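PDB 3K6K: Esterase/lipase from Uncultured bacterium, which probably hydrolyses carboxylic ester bonds, as an alpha/beta hydrolase and bacterial homologue of hormone-sensitive lipase. Local coordinates for residues A140-A145 / D149-A154; V188-S193 / L218-E223; S231-D236 / S257-E262; E262-G265 / S270-L273. One frame throughout, in Å; residues are numbered along the deposited sequence.

Contact 1 of 4, residues A140-A145 / D149-A154; sequences ALLKTA and DRIIIA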
loop_
_atom_site.group_PDB
_atom_site.type_symbol
_atom_site.label_atom_id
_atom_site.label_comp_id
_atom_site.label_asym_id
_atom_site.label_seq_id
_atom_site.Cartn_x
_atom_site.Cartn_y
_atom_site.Cartn_z
ATOM N N ALA A 140 -17.545 -22.515 11.554
ATOM C CA ALA A 140 -18.051 -23.643 10.806
ATOM C C ALA A 140 -17.164 -23.994 9.655
ATOM O O ALA A 140 -17.035 -25.164 9.293
ATOM C CB ALA A 140 -19.463 -23.363 10.333
ATOM N N LEU A 141 -16.546 -22.991 9.051
ATOM C CA LEU A 141 -15.685 -23.257 7.907
ATOM C C LEU A 141 -14.328 -23.914 8.333
ATOM O O LEU A 141 -13.727 -24.704 7.588
ATOM C CB LEU A 141 -15.545 -21.936 7.088
ATOM C CG LEU A 141 -14.613 -21.722 5.897
ATOM C CD1 LEU A 141 -14.876 -22.656 4.696
ATOM C CD2 LEU A 141 -14.738 -20.236 5.502
ATOM N N LEU A 142 -13.855 -23.572 9.528
ATOM C CA LEU A 142 -12.653 -24.216 10.092
ATOM C C LEU A 142 -12.760 -25.752 10.082
ATOM O O LEU A 142 -11.839 -26.434 9.604
ATOM C CB LEU A 142 -12.354 -23.685 11.492
ATOM C CG LEU A 142 -11.723 -22.290 11.533
ATOM C CD1 LEU A 142 -11.796 -21.669 12.902
ATOM C CD2 LEU A 142 -10.296 -22.372 11.102
ATOM N N LYS A 143 -13.896 -26.282 10.556
ATOM C CA LYS A 143 -14.240 -27.760 10.449
ATOM C C LYS A 143 -14.351 -28.305 9.018
ATOM O O LYS A 143 -13.831 -29.392 8.777
ATOM C CB LYS A 143 -15.517 -28.164 11.220
ATOM C CG LYS A 143 -15.796 -27.357 12.512
ATOM C CD LYS A 143 -16.786 -28.062 13.433
ATOM C CE LYS A 143 -16.902 -27.323 14.784
ATOM N NZ LYS A 143 -17.705 -28.087 15.796
ATOM N N THR A 144 -15.034 -27.597 8.094
ATOM C CA THR A 144 -15.166 -28.056 6.696
ATOM C C THR A 144 -13.814 -28.050 5.984
ATOM O O THR A 144 -13.481 -29.013 5.287
ATOM C CB THR A 144 -16.179 -27.241 5.842
ATOM O OG1 THR A 144 -17.499 -27.364 6.384
ATOM C CG2 THR A 144 -16.206 -27.750 4.378
ATOM N N ALA A 145 -13.039 -26.971 6.168
ATOM C CA ALA A 145 -11.718 -26.854 5.554
ATOM C C ALA A 145 -10.626 -27.679 6.263
ATOM O O ALA A 145 -9.542 -27.961 5.705
ATOM C CB ALA A 145 -11.324 -25.403 5.443
ATOM N N ASP A 149 -5.370 -22.631 7.544
ATOM C CA ASP A 149 -4.300 -22.249 6.653
ATOM C C ASP A 149 -4.703 -22.461 5.211
ATOM O O ASP A 149 -3.870 -22.372 4.270
ATOM C CB ASP A 149 -3.089 -23.147 6.877
ATOM C CG ASP A 149 -2.473 -23.002 8.264
ATOM O OD1 ASP A 149 -1.810 -23.968 8.722
ATOM O OD2 ASP A 149 -2.621 -21.946 8.902
ATOM N N ARG A 150 -5.959 -22.838 5.024
ATOM C CA ARG A 150 -6.442 -22.931 3.686
ATOM C C ARG A 150 -7.638 -22.023 3.463
ATOM O O ARG A 150 -8.325 -22.134 2.479
ATOM C CB ARG A 150 -6.611 -24.405 3.248
ATOM C CG ARG A 150 -5.354 -24.911 2.438
ATOM C CD ARG A 150 -5.219 -26.441 2.328
ATOM N NE ARG A 150 -5.943 -27.102 3.424
ATOM C CZ ARG A 150 -5.773 -28.369 3.800
ATOM N NH1 ARG A 150 -4.873 -29.144 3.162
ATOM N NH2 ARG A 150 -6.500 -28.851 4.822
ATOM N N ILE A 151 -7.794 -21.060 4.353
ATOM C CA ILE A 151 -8.875 -20.120 4.280
ATOM C C ILE A 151 -8.327 -18.722 4.119
ATOM O O ILE A 151 -7.394 -18.336 4.847
ATOM C CB ILE A 151 -9.742 -20.187 5.519
ATOM C CG1 ILE A 151 -10.289 -21.615 5.671
ATOM C CG2 ILE A 151 -10.903 -19.224 5.417
ATOM C CD1 ILE A 151 -10.946 -21.806 7.014
ATOM N N ILE A 152 -8.886 -17.998 3.134
ATOM C CA ILE A 152 -8.775 -16.547 3.020
ATOM C C ILE A 152 -10.114 -15.852 3.334
ATOM O O ILE A 152 -11.195 -16.360 3.019
ATOM C CB ILE A 152 -8.370 -16.162 1.604
ATOM C CG1 ILE A 152 -6.984 -16.759 1.237
ATOM C CG2 ILE A 152 -8.413 -14.654 1.471
ATOM C CD1 ILE A 152 -5.747 -15.998 1.899
ATOM N N ILE A 153 -10.056 -14.672 3.924
ATOM C CA ILE A 153 -11.279 -13.941 4.188
ATOM C C ILE A 153 -11.234 -12.688 3.325
ATOM O O ILE A 153 -10.257 -11.930 3.406
ATOM C CB ILE A 153 -11.401 -13.514 5.618
ATOM C CG1 ILE A 153 -10.890 -14.600 6.541
ATOM C CG2 ILE A 153 -12.800 -13.117 5.932
ATOM C CD1 ILE A 153 -11.805 -15.779 6.745
ATOM N N ALA A 154 -12.298 -12.505 2.512
ATOM C CA ALA A 154 -12.382 -11.469 1.491
ATOM C C ALA A 154 -13.722 -10.746 1.565
ATOM O O ALA A 154 -14.670 -11.238 2.136
ATOM C CB ALA A 154 -12.186 -12.069 0.131
#
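Ile151 presents its side chain to one flank of the helix end 140-145 and meets three residues there. Leu141 and Ile151 reach tip to tip, with Leu141 CG 3.8 Å from Ile151 CD1 and Leu141 CD2 4.0 Å from Ile151 CG2. Leu142 comes in across them, roughly at a right angle to Ile151, and lays its CD2 against Ile151 CD1 at 4.2 Å. At the helix end Ala145 sets its CB 3.9 Å from Ile151 CG1 and equally close to CD1. Ile151 has CG1 beside its backbone N (chi1 -58°), which sends the longer branch in among Ala145, Leu141 and Leu142, while CG2 meets Leu141 CD2.

These residues close a beta-alpha-beta crossover of the alpha/beta hydrolase fold. Helix 129-145 carries the chain from strand 113-117 past strand 82-86 to strand 151-156, and the short helix and strand segments run at 145° to each other, their axes 10.7 Å apart at closest approach. Strand 151-156 then leads into a GDSAG sequence, consistent with the nucleophile elbow of this family.

One long, bent polar bond links the two ends of the turn. Arg150, its chain bent at chi3, donates from NH2 to Ala145 O at 3.3 Å, almost in line with the carbonyl bond but 24° out of the guanidinium plane. Its NE is buried by the contact and finds no partner in the model. Further out, Leu141 rests on Leu84 and Trp115, while Ala145 touches His82. Backbone bonds to His82 and Leu84 on one flank and to Ala179 and Gly180 on the other hold the strand in the central sheet.

Contact 2 of 4, residues V188-S193 / L218-E223; sequences VDLTLS and LYVGGE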
loop_
_atom_site.group_PDB
_atom_site.type_symbol
_atom_site.label_atom_id
_atom_site.label_comp_id
_atom_site.label_asym_id
_atom_site.label_seq_id
_atom_site.Cartn_x
_atom_site.Cartn_y
_atom_site.Cartn_z
ATOM N N VAL A 188 -14.256 1.134 6.823
ATOM C CA VAL A 188 -13.717 0.778 8.102
ATOM C C VAL A 188 -13.702 1.909 9.094
ATOM O O VAL A 188 -13.184 1.744 10.201
ATOM C CB VAL A 188 -12.305 0.172 7.986
ATOM C CG1 VAL A 188 -12.410 -1.262 7.583
ATOM C CG2 VAL A 188 -11.424 0.977 7.032
ATOM N N ASP A 189 -14.251 3.054 8.712
ATOM C CA ASP A 189 -14.374 4.161 9.652
ATOM C C ASP A 189 -15.736 4.817 9.549
ATOM O O ASP A 189 -15.883 5.772 8.803
ATOM C CB ASP A 189 -13.330 5.212 9.375
ATOM C CG ASP A 189 -13.239 6.253 10.490
ATOM O OD1 ASP A 189 -12.278 7.036 10.506
ATOM O OD2 ASP A 189 -14.135 6.293 11.357
ATOM N N LEU A 190 -16.728 4.321 10.301
ATOM C CA LEU A 190 -18.081 4.891 10.263
ATOM C C LEU A 190 -18.213 6.276 10.845
ATOM O O LEU A 190 -19.319 6.853 10.846
ATOM C CB LEU A 190 -19.103 3.957 10.879
ATOM C CG LEU A 190 -19.531 3.000 9.758
ATOM C CD1 LEU A 190 -18.357 2.087 9.322
ATOM C CD2 LEU A 190 -20.725 2.161 10.241
ATOM N N THR A 191 -17.098 6.852 11.288
ATOM C CA THR A 191 -17.098 8.288 11.586
ATOM C C THR A 191 -17.071 9.176 10.366
ATOM O O THR A 191 -17.420 10.340 10.466
ATOM C CB THR A 191 -15.976 8.756 12.573
ATOM O OG1 THR A 191 -14.739 8.895 11.876
ATOM C CG2 THR A 191 -15.796 7.813 13.782
ATOM N N LEU A 192 -16.591 8.685 9.221
ATOM C CA LEU A 192 -16.607 9.475 7.977
ATOM C C LEU A 192 -16.057 10.911 8.086
ATOM O O LEU A 192 -16.803 11.858 7.852
ATOM C CB LEU A 192 -18.033 9.521 7.391
ATOM C CG LEU A 192 -18.801 8.178 7.206
ATOM C CD1 LEU A 192 -20.268 8.430 7.041
ATOM C CD2 LEU A 192 -18.329 7.423 5.983
ATOM N N SER A 193 -14.748 11.074 8.327
ATOM C CA SER A 193 -14.199 12.331 8.889
ATOM C C SER A 193 -12.816 12.656 8.368
ATOM O O SER A 193 -12.305 13.783 8.552
ATOM C CB SER A 193 -14.296 12.299 10.415
ATOM O OG SER A 193 -13.476 11.278 10.967
ATOM N N LEU A 218 -28.159 3.139 10.474
ATOM C CA LEU A 218 -28.983 1.926 10.609
ATOM C C LEU A 218 -28.217 0.732 11.186
ATOM O O LEU A 218 -28.778 -0.111 11.900
ATOM C CB LEU A 218 -29.688 1.568 9.288
ATOM C CG LEU A 218 -30.490 2.721 8.653
ATOM C CD1 LEU A 218 -30.868 2.456 7.167
ATOM C CD2 LEU A 218 -31.734 3.137 9.491
ATOM N N TYR A 219 -26.926 0.668 10.888
ATOM C CA TYR A 219 -26.101 -0.397 11.402
ATOM C C TYR A 219 -25.667 -0.124 12.839
ATOM O O TYR A 219 -25.750 -1.007 13.688
ATOM C CB TYR A 219 -24.874 -0.549 10.523
ATOM C CG TYR A 219 -23.989 -1.717 10.893
ATOM C CD1 TYR A 219 -22.634 -1.520 11.211
ATOM C CD2 TYR A 219 -24.505 -3.025 10.911
ATOM C CE1 TYR A 219 -21.808 -2.593 11.538
ATOM C CE2 TYR A 219 -23.700 -4.100 11.245
ATOM C CZ TYR A 219 -22.339 -3.878 11.534
ATOM O OH TYR A 219 -21.549 -4.948 11.845
ATOM N N VAL A 220 -25.200 1.098 13.079
ATOM C CA VAL A 220 -24.646 1.528 14.357
ATOM C C VAL A 220 -25.743 1.607 15.415
ATOM O O VAL A 220 -25.792 0.802 16.369
ATOM C CB VAL A 220 -24.018 2.910 14.222
ATOM C CG1 VAL A 220 -23.564 3.381 15.528
ATOM C CG2 VAL A 220 -22.824 2.886 13.277
ATOM N N GLY A 221 -26.602 2.609 15.209
ATOM C CA GLY A 221 -27.847 2.864 15.953
ATOM C C GLY A 221 -27.926 2.865 17.473
ATOM O O GLY A 221 -28.576 2.019 18.066
ATOM N N GLY A 222 -27.250 3.805 18.101
ATOM C CA GLY A 222 -27.223 3.784 19.554
ATOM C C GLY A 222 -25.800 3.412 19.934
ATOM O O GLY A 222 -25.219 4.087 20.786
ATOM N N GLU A 223 -25.231 2.365 19.322
ATOM C CA GLU A 223 -23.782 2.053 19.496
ATOM C C GLU A 223 -22.776 3.201 19.235
ATOM O O GLU A 223 -23.135 4.260 18.702
ATOM C CB GLU A 223 -23.374 0.797 18.709
ATOM C CG GLU A 223 -23.886 -0.521 19.288
ATOM C CD GLU A 223 -23.406 -0.780 20.713
ATOM O OE1 GLU A 223 -23.936 -1.723 21.347
ATOM O OE2 GLU A 223 -22.512 -0.055 21.204
#
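A single methyl, CD2 of Leu190, makes every close touch between 188-193 and 218-223. It lies 3.8 Å from Val220 CG2 and 4.3 Å from Tyr219 CD1, at the edge of the tyrosine ring and near its plane. The Leu190 and Val220 side chains run alongside in opposing senses, touching methyl to methyl. Val220 has CG1 opposite its backbone N (chi1 175°), and this rotation leaves CG2 as the branch that faces the leucine. The far element is the last turn of helix 209-220, which ends where Gly221 takes a positive phi; the Tyr219 ring is itself stacked with Tyr91.

What holds Leu190 in place is the polar loop on which it sits. Asp189 OD2 accepts two bonds from Thr191, from OG1 at 2.7 Å and from the backbone N at 3.0 Å, both arriving on the same face and about 40° above the carboxylate plane. Ser193 OG extends the chain of bonds to Thr191 OG1 at 2.8 Å. Asp189 OD1 forms a salt bridge with Arg194, and Arg225 bonds to Leu190 O. The backbone bond from Leu192 N to Asp189 O completes the pattern: an Asx turn laid over a type I beta turn, in the loop that follows strand 180-184.

Contact 3 of 4, residues S231-D236 / S257-E262; sequences SPVYAD and STTLAE. With SO4 (sulfate ion), chain I.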
loop_
_atom_site.group_PDB
_atom_site.type_symbol
_atom_site.label_atom_id
_atom_site.label_comp_id
_atom_site.label_asym_id
_atom_site.label_seq_id
_atom_site.Cartn_x
_atom_site.Cartn_y
_atom_site.Cartn_z
ATOM N N SER A 231 -15.840 0.147 13.570
ATOM C CA SER A 231 -14.797 0.891 12.841
ATOM C C SER A 231 -13.363 0.372 13.168
ATOM O O SER A 231 -12.595 0.989 13.975
ATOM C CB SER A 231 -14.913 2.392 13.082
ATOM O OG SER A 231 -16.197 2.915 12.697
ATOM N N PRO A 232 -12.972 -0.743 12.514
ATOM C CA PRO A 232 -11.731 -1.419 12.886
ATOM C C PRO A 232 -10.505 -0.509 12.829
ATOM O O PRO A 232 -9.490 -0.775 13.461
ATOM C CB PRO A 232 -11.689 -2.574 11.869
ATOM C CG PRO A 232 -13.139 -2.896 11.617
ATOM C CD PRO A 232 -13.675 -1.495 11.448
ATOM N N VAL A 233 -10.605 0.595 12.110
ATOM C CA VAL A 233 -9.580 1.606 12.174
ATOM C C VAL A 233 -9.189 1.990 13.645
ATOM O O VAL A 233 -8.032 2.288 13.938
ATOM C CB VAL A 233 -9.980 2.779 11.255
ATOM C CG1 VAL A 233 -9.489 4.041 11.738
ATOM C CG2 VAL A 233 -9.472 2.526 9.836
ATOM N N TYR A 234 -10.142 1.933 14.560
ATOM C CA TYR A 234 -9.885 2.280 15.954
ATOM C C TYR A 234 -9.501 1.059 16.786
ATOM O O TYR A 234 -9.353 1.186 17.965
ATOM C CB TYR A 234 -11.093 3.062 16.545
ATOM C CG TYR A 234 -11.328 4.318 15.708
ATOM C CD1 TYR A 234 -10.497 5.440 15.849
ATOM C CD2 TYR A 234 -12.297 4.345 14.706
ATOM C CE1 TYR A 234 -10.659 6.549 15.028
ATOM C CE2 TYR A 234 -12.466 5.451 13.888
ATOM C CZ TYR A 234 -11.653 6.546 14.042
ATOM O OH TYR A 234 -11.818 7.652 13.217
ATOM N N ALA A 235 -9.318 -0.117 16.187
ATOM C CA ALA A 235 -9.030 -1.353 16.974
ATOM C C ALA A 235 -7.577 -1.508 17.491
ATOM O O ALA A 235 -6.685 -0.737 17.140
ATOM C CB ALA A 235 -9.436 -2.606 16.196
ATOM N N ASP A 236 -7.369 -2.510 18.336
ATOM C CA ASP A 236 -6.056 -3.065 18.572
ATOM C C ASP A 236 -5.961 -4.155 17.533
ATOM O O ASP A 236 -6.588 -5.209 17.624
ATOM C CB ASP A 236 -5.922 -3.645 19.979
ATOM C CG ASP A 236 -4.695 -4.527 20.131
ATOM O OD1 ASP A 236 -3.833 -4.510 19.222
ATOM O OD2 ASP A 236 -4.611 -5.252 21.156
ATOM N N SER A 257 -8.734 2.873 3.457
ATOM C CA SER A 257 -7.658 2.025 3.009
ATOM C C SER A 257 -6.296 2.467 3.491
ATOM O O SER A 257 -5.580 1.653 4.060
ATOM C CB SER A 257 -7.681 1.862 1.489
ATOM O OG SER A 257 -8.760 1.023 1.127
ATOM N N THR A 258 -5.918 3.718 3.273
ATOM C CA THR A 258 -4.620 4.186 3.684
ATOM C C THR A 258 -4.550 4.171 5.218
ATOM O O THR A 258 -3.491 3.847 5.823
ATOM C CB THR A 258 -4.324 5.630 3.183
ATOM O OG1 THR A 258 -5.279 6.500 3.777
ATOM C CG2 THR A 258 -4.539 5.755 1.838
ATOM N N THR A 259 -5.651 4.521 5.878
ATOM C CA THR A 259 -5.630 4.551 7.365
ATOM C C THR A 259 -5.582 3.207 8.039
ATOM O O THR A 259 -4.816 3.014 9.004
ATOM C CB THR A 259 -6.748 5.369 7.993
ATOM O OG1 THR A 259 -6.688 6.687 7.476
ATOM C CG2 THR A 259 -6.538 5.489 9.553
ATOM N N LEU A 260 -6.392 2.282 7.569
ATOM C CA LEU A 260 -6.214 0.914 8.000
ATOM C C LEU A 260 -4.800 0.381 7.742
ATOM O O LEU A 260 -4.280 -0.471 8.500
ATOM C CB LEU A 260 -7.182 0.019 7.261
ATOM C CG LEU A 260 -7.793 -1.296 7.804
ATOM C CD1 LEU A 260 -7.668 -2.436 6.758
ATOM C CD2 LEU A 260 -7.496 -1.724 9.264
ATOM N N ALA A 261 -4.198 0.793 6.642
ATOM C CA ALA A 261 -2.824 0.351 6.361
ATOM C C ALA A 261 -1.905 0.988 7.432
ATOM O O ALA A 261 -1.084 0.307 8.028
ATOM C CB ALA A 261 -2.398 0.731 4.915
ATOM N N GLU A 262 -2.057 2.294 7.680
ATOM C CA GLU A 262 -1.265 2.931 8.707
ATOM C C GLU A 262 -1.278 2.096 10.006
ATOM O O GLU A 262 -0.202 1.631 10.505
ATOM C CB GLU A 262 -1.782 4.347 8.989
ATOM C CG GLU A 262 -0.877 5.169 9.874
ATOM C CD GLU A 262 -1.334 6.564 9.915
ATOM O OE1 GLU A 262 -0.811 7.395 9.186
ATOM O OE2 GLU A 262 -2.307 6.835 10.619
HETATM S S SO4 I . -3.750 8.689 6.138
HETATM O O1 SO4 I . -4.796 8.533 5.122
HETATM O O2 SO4 I . -3.196 10.044 6.016
HETATM O O3 SO4 I . -4.348 8.416 7.464
HETATM O O4 SO4 I . -2.614 7.791 5.938
#
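Val233 is the residue by which 231-236 meets Thr259 and Leu260 of the helix, and the chain arrives at it through Ser231 and Pro232. Ser231 O accepts from Tyr234 N at 2.7 Å and Pro232 O from Ala235 N, which winds the segment into a short 3-10 turn; the proline ring packs on Thr164 and Ala165 of helix 158-172. Val233 then splits its methyls. The Val233 and Thr259 side chains cross at about a right angle, CG1 touching Thr259 CG2 at 3.9 Å, while Val233 CG2 rests on the helix backbone, 3.8 Å from Leu260 N. The next residue closes over the valine: the Tyr234 ring takes Val233 CG1 over its centre, 3.9 Å above the plane, with Ser231 CB at its edge. Beyond Ala235, Asp236 turns its carboxylate to Ser238.

Thr259 works in two directions. Its methyl lies opposite the backbone N, facing Val233, and its hydroxyl, beside that N (chi1 -57°), bonds to Ser255 O. With an alanine here, Val233 CG1 would probably lose its methyl neighbour and Ser255 O the hydroxyl that meets it.

A sulfate, probably from the crystallisation liquor, sits about a quarter turn round the helix from Val233. Thr258 OG1 approaches its O1 at 2.5 Å, a very short and therefore doubtful length, and Thr258 of the second subunit bonds to the same ion. Glu262 OE1 is 3.7 Å from sulfate O4; the anion would tend to raise the glutamate's pKa, while a hydrogen bond from Ser255 of the second subunit and the salt bridge to Arg263 probably keep the carboxylate charged.

Contact 4 of 4, residues E262-G265 / S270-L273; sequences ERAG and SVEL. With SO4 (sulfate ion), chain F.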
loop_
_atom_site.group_PDB
_atom_site.type_symbol
_atom_site.label_atom_id
_atom_site.label_comp_id
_atom_site.label_asym_id
_atom_site.label_seq_id
_atom_site.Cartn_x
_atom_site.Cartn_y
_atom_site.Cartn_z
ATOM N N GLU A 262 -2.057 2.294 7.680
ATOM C CA GLU A 262 -1.265 2.931 8.707
ATOM C C GLU A 262 -1.278 2.096 10.006
ATOM O O GLU A 262 -0.202 1.631 10.505
ATOM C CB GLU A 262 -1.782 4.347 8.989
ATOM C CG GLU A 262 -0.877 5.169 9.874
ATOM C CD GLU A 262 -1.334 6.564 9.915
ATOM O OE1 GLU A 262 -0.811 7.395 9.186
ATOM O OE2 GLU A 262 -2.307 6.835 10.619
ATOM N N ARG A 263 -2.487 1.832 10.494
ATOM C CA ARG A 263 -2.687 1.320 11.809
ATOM C C ARG A 263 -2.459 -0.182 11.832
ATOM O O ARG A 263 -1.894 -0.768 12.794
ATOM C CB ARG A 263 -4.087 1.686 12.350
ATOM C CG ARG A 263 -4.423 3.228 12.270
ATOM C CD ARG A 263 -3.322 4.122 12.948
ATOM N NE ARG A 263 -3.666 5.554 12.850
ATOM C CZ ARG A 263 -4.553 6.181 13.634
ATOM N NH1 ARG A 263 -5.169 5.508 14.603
ATOM N NH2 ARG A 263 -4.832 7.478 13.449
ATOM N N ALA A 264 -2.870 -0.848 10.787
ATOM C CA ALA A 264 -2.590 -2.278 10.811
ATOM C C ALA A 264 -1.024 -2.486 10.768
ATOM O O ALA A 264 -0.470 -3.314 11.512
ATOM C CB ALA A 264 -3.315 -2.971 9.759
ATOM N N GLY A 265 -0.316 -1.688 9.977
ATOM C CA GLY A 265 1.127 -1.890 9.812
ATOM C C GLY A 265 1.817 -1.614 11.129
ATOM O O GLY A 265 2.693 -2.361 11.511
ATOM N N SER A 270 1.233 -7.562 8.410
ATOM C CA SER A 270 1.735 -7.377 7.011
ATOM C C SER A 270 0.639 -6.683 6.217
ATOM O O SER A 270 -0.519 -7.074 6.328
ATOM C CB SER A 270 2.034 -8.699 6.356
ATOM O OG SER A 270 2.473 -8.503 5.033
ATOM N N VAL A 271 0.975 -5.637 5.456
ATOM C CA VAL A 271 -0.052 -4.969 4.706
ATOM C C VAL A 271 0.487 -4.569 3.364
ATOM O O VAL A 271 1.560 -3.959 3.245
ATOM C CB VAL A 271 -0.623 -3.685 5.395
ATOM C CG1 VAL A 271 -1.737 -3.100 4.531
ATOM C CG2 VAL A 271 -1.219 -3.984 6.762
ATOM N N GLU A 272 -0.272 -4.915 2.340
ATOM C CA GLU A 272 0.045 -4.466 0.999
ATOM C C GLU A 272 -1.172 -3.807 0.418
ATOM O O GLU A 272 -2.263 -4.379 0.403
ATOM C CB GLU A 272 0.446 -5.657 0.139
ATOM C CG GLU A 272 1.346 -6.626 0.853
ATOM C CD GLU A 272 1.677 -7.875 -0.005
ATOM O OE1 GLU A 272 1.562 -9.005 0.550
ATOM O OE2 GLU A 272 2.024 -7.698 -1.224
ATOM N N LEU A 273 -0.994 -2.610 -0.061
ATOM C CA LEU A 273 -2.079 -1.802 -0.488
ATOM C C LEU A 273 -1.734 -1.316 -1.879
ATOM O O LEU A 273 -0.643 -0.758 -2.054
ATOM C CB LEU A 273 -2.163 -0.636 0.435
ATOM C CG LEU A 273 -3.194 0.506 0.409
ATOM C CD1 LEU A 273 -2.512 1.822 0.183
ATOM C CD2 LEU A 273 -4.401 0.297 -0.486
HETATM S S SO4 F . -7.085 9.123 15.370
HETATM O O1 SO4 F . -7.211 9.963 14.175
HETATM O O2 SO4 F . -5.869 9.556 16.095
HETATM O O3 SO4 F . -8.323 9.169 16.165
HETATM O O4 SO4 F . -6.920 7.712 15.053
#
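This is a small apolar helix-on-strand contact, Ala264 and Gly265 against Val271, inside the beta-alpha-beta unit of strand 243-248, helix 254-266 and strand 271-276. Val271 does the touching with one branch: CG2 lies 3.8 Å from Ala264 CB and 4.1 Å from Gly265 N. CG1 stands opposite the backbone N (chi1 -178°), which puts CG2 beside that N and facing this turn of the helix. Met243 of the neighbouring strand also touches Ala264, and Val271 rests on Ile245. On the outer edge of the sheet, Val271 to Leu273 pair antiparallel with a strand of the second subunit, which joins the sheets of the two subunits edge to edge.

The helix face turned from Val271 is charged. Arg263 NE donates to Glu262 OE2 at 2.9 Å, nearly straight at 169°; OE2 accepts through its anti lone pair and lies in the guanidinium plane of Arg263. The arginine chain is bent at chi2, and its two terminal nitrogens grip one sulfate oxygen together, NH1 at 2.9 Å and NH2 at 2.6 Å from O4. Arg194 bonds to the same ion, and Trp195 of the second subunit makes a cation-pi contact with Arg263. A methionine in its place would probably leave Glu262 OE2 without its salt-bridge mate and the sulfate with a weaker hold.

Salt bridge, tryptophan and sulfate, the last probably from the crystallisation liquor, together probably hold the guanidinium in this orientation, and the anion probably offsets the closeness of the two arginines.

How the contacts relate
Contacts 3 and 4 are neighbours, their centres about 8 Å apart: they share Glu262 on helix 254-266, Ala261 CB packs 3.9 Å from Val271 CG1, and both reach the second subunit. Contact 2, centred about 14 Å from contact 3, joins it through polar bonds, Leu190 N to Ser231 OG at 2.8 Å and a weak one from Tyr234 OH to Asp189 OD1. Contact 1 stands apart, with about 10 Å between nearest atoms to contact 3 or contact 4, yet it lies on the same sheet as contact 4. Its strand leads to Ser157, which with His281 and Glu251 probably forms the catalytic triad; helix 254-266 starts soon after Glu251.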